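Local coordinates for periplasmic binding protein/LacI transcriptional regulator (Shewanella sp. ANA-3, PDB 5OCP), which binds L-arabinofuranose in both anomeric forms, probably delivering it to an ABC transporter as the periplasmic sugar-binding component, at residues V3-V8 / V85-N90. Residues are numbered along the deposited sequence; the frame is centred on the assembly and turned at random.
Sequences VGFSQV and VIVDRN. With AHR (alpha-L-arabinofuranose), chain I; FUB (beta-L-arabinofuranose), chain J.
Phe5 and Val87 meet on one side of the sheet, the ring atom CE1 of Phe5 lying 4.1 Å from CG2 of Val87. With CG anti to the backbone N (chi1 175°), the Phe5 ring lies along its own strand toward the C-terminal end, and CG2 of Val87 comes over to meet it. A looser van der Waals approach brings the methyl CG1 of Val8 to 4.4 Å from Arg89 NH1.

Arg89 runs extended from CG to NE and presents its guanidinium edge-on to the sugar, where α- and β-L-arabinofuranose share one site. Arg89 NE gives a nearly straight bond to O5 of either anomer at 3.0 Å, and NH2 another to O4 at 2.9 Å. Two bonds from one flat group probably help to fix how the sugar is turned, together with Ser12, Arg15, Arg143 and Asn195; a leucine here would probably cost the sugar both bonds and leave the carbonyl of Val65 without its NH1 donor. Asp88 OD1 approaches O5 to 2.6 Å, while its OD2 forms a salt bridge with Arg15.

Strands 2-7 and 84-87 flank strand 59-62 in a parallel sheet, and their C-terminal ends face the sugar in the cleft between the two lobes, as in sugar-binding proteins of this periplasmic/LacI family. Phe18 of helix 13-29 packs on Val87, Val22 of the same helix on Phe5, and Ala251 of helix 248-259 also touches Val87.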
# COMPACT_ATOMS: atom_id res chain seq x y z
N VAL A 3 1.57 2.24 23.09
CA VAL A 3 0.77 2.58 21.91
C VAL A 3 0.26 1.32 21.30
O VAL A 3 1.07 0.40 21.06
CB VAL A 3 1.67 3.32 20.88
CG1 VAL A 3 0.91 3.59 19.57
CG2 VAL A 3 2.19 4.62 21.46
N GLY A 4 -1.06 1.22 21.09
CA GLY A 4 -1.64 0.08 20.41
C GLY A 4 -1.61 0.32 18.91
O GLY A 4 -1.88 1.45 18.50
N PHE A 5 -1.18 -0.66 18.12
CA PHE A 5 -1.26 -0.54 16.67
C PHE A 5 -2.10 -1.65 16.11
O PHE A 5 -1.73 -2.84 16.21
CB PHE A 5 0.14 -0.58 16.05
CG PHE A 5 0.16 -0.57 14.55
CD1 PHE A 5 -0.81 0.05 13.81
CD2 PHE A 5 1.11 -1.26 13.90
CE1 PHE A 5 -0.73 0.07 12.44
CE2 PHE A 5 1.21 -1.24 12.54
CZ PHE A 5 0.30 -0.56 11.80
N SER A 6 -3.22 -1.30 15.45
CA SER A 6 -4.07 -2.26 14.77
C SER A 6 -3.72 -2.32 13.30
O SER A 6 -4.00 -1.37 12.53
CB SER A 6 -5.55 -1.93 14.95
OG SER A 6 -6.33 -2.80 14.07
N GLN A 7 -3.03 -3.40 12.88
CA GLN A 7 -2.63 -3.64 11.50
C GLN A 7 -3.64 -4.46 10.76
O GLN A 7 -4.33 -5.35 11.37
CB GLN A 7 -1.25 -4.29 11.51
CG GLN A 7 -0.59 -4.65 10.20
CD GLN A 7 -0.29 -3.43 9.37
OE1 GLN A 7 -1.19 -2.76 8.86
NE2 GLN A 7 0.99 -3.18 9.17
N VAL A 8 -3.72 -4.21 9.47
CA VAL A 8 -4.66 -4.90 8.59
C VAL A 8 -4.49 -6.44 8.59
O VAL A 8 -5.51 -7.19 8.63
CB VAL A 8 -4.48 -4.36 7.15
CG1 VAL A 8 -5.22 -5.18 6.15
CG2 VAL A 8 -4.86 -2.84 7.08
N VAL A 85 -4.34 7.87 15.87
CA VAL A 85 -3.72 8.30 14.63
C VAL A 85 -4.07 7.26 13.56
O VAL A 85 -3.97 6.03 13.81
CB VAL A 85 -2.26 8.37 14.78
CG1 VAL A 85 -1.61 8.74 13.44
CG2 VAL A 85 -1.91 9.41 15.86
N ILE A 86 -4.51 7.75 12.40
CA ILE A 86 -4.77 6.87 11.30
C ILE A 86 -3.54 6.85 10.45
O ILE A 86 -2.93 7.90 10.21
CB ILE A 86 -5.96 7.42 10.47
CG1 ILE A 86 -7.21 7.64 11.31
CG2 ILE A 86 -6.27 6.53 9.27
CD1 ILE A 86 -7.71 6.37 12.01
N VAL A 87 -3.14 5.67 9.93
CA VAL A 87 -2.00 5.55 9.06
C VAL A 87 -2.37 4.69 7.82
O VAL A 87 -3.23 3.83 7.87
CB VAL A 87 -0.79 4.90 9.71
CG1 VAL A 87 -0.28 5.82 10.83
CG2 VAL A 87 -1.10 3.52 10.26
N ASP A 88 -1.71 5.01 6.73
CA ASP A 88 -1.74 4.20 5.50
C ASP A 88 -3.03 4.47 4.79
O ASP A 88 -3.11 5.47 4.04
CB ASP A 88 -1.35 2.74 5.82
CG ASP A 88 -1.75 1.77 4.69
OD1 ASP A 88 -1.77 2.20 3.49
OD2 ASP A 88 -2.11 0.58 4.98
N ARG A 89 -4.08 3.70 5.03
CA ARG A 89 -5.37 3.93 4.39
C ARG A 89 -6.17 4.99 5.15
O ARG A 89 -5.61 5.71 6.03
CB ARG A 89 -6.13 2.62 4.18
CG ARG A 89 -5.31 1.62 3.39
CD ARG A 89 -6.04 0.29 3.22
NE ARG A 89 -5.17 -0.68 2.49
CZ ARG A 89 -5.47 -1.98 2.36
NH1 ARG A 89 -6.56 -2.50 2.90
NH2 ARG A 89 -4.60 -2.81 1.77
N ASN A 90 -7.39 5.18 4.71
CA ASN A 90 -8.21 6.25 5.30
C ASN A 90 -9.48 5.68 5.88
O ASN A 90 -9.94 4.58 5.58
CB ASN A 90 -8.58 7.33 4.25
CG ASN A 90 -8.92 8.70 4.86
OD1 ASN A 90 -8.71 8.94 6.04
ND2 ASN A 90 -9.54 9.56 4.05
O5 AHR I . -2.45 0.38 1.80
C5 AHR I . -1.26 0.12 1.13
C4 AHR I . -1.42 -1.07 0.21
O4 AHR I . -1.92 -2.19 0.90
C3 AHR I . -0.08 -1.47 -0.45
O3 AHR I . 0.11 -0.68 -1.58
C2 AHR I . -0.35 -2.95 -0.68
O2 AHR I . 0.77 -3.75 -0.87
C1 AHR I . -1.03 -3.29 0.63
O1 AHR I . -1.75 -4.40 0.47
O5 FUB J . -2.45 0.38 1.80
C5 FUB J . -1.26 0.12 1.13
C4 FUB J . -1.42 -1.08 0.21
O4 FUB J . -1.93 -2.20 0.89
C3 FUB J . -0.09 -1.49 -0.44
O3 FUB J . 0.11 -0.69 -1.56
C2 FUB J . -0.38 -2.95 -0.75
O2 FUB J . 0.77 -3.76 -0.88
C1 FUB J . -1.35 -3.40 0.34
O1 FUB J . -0.63 -3.95 1.33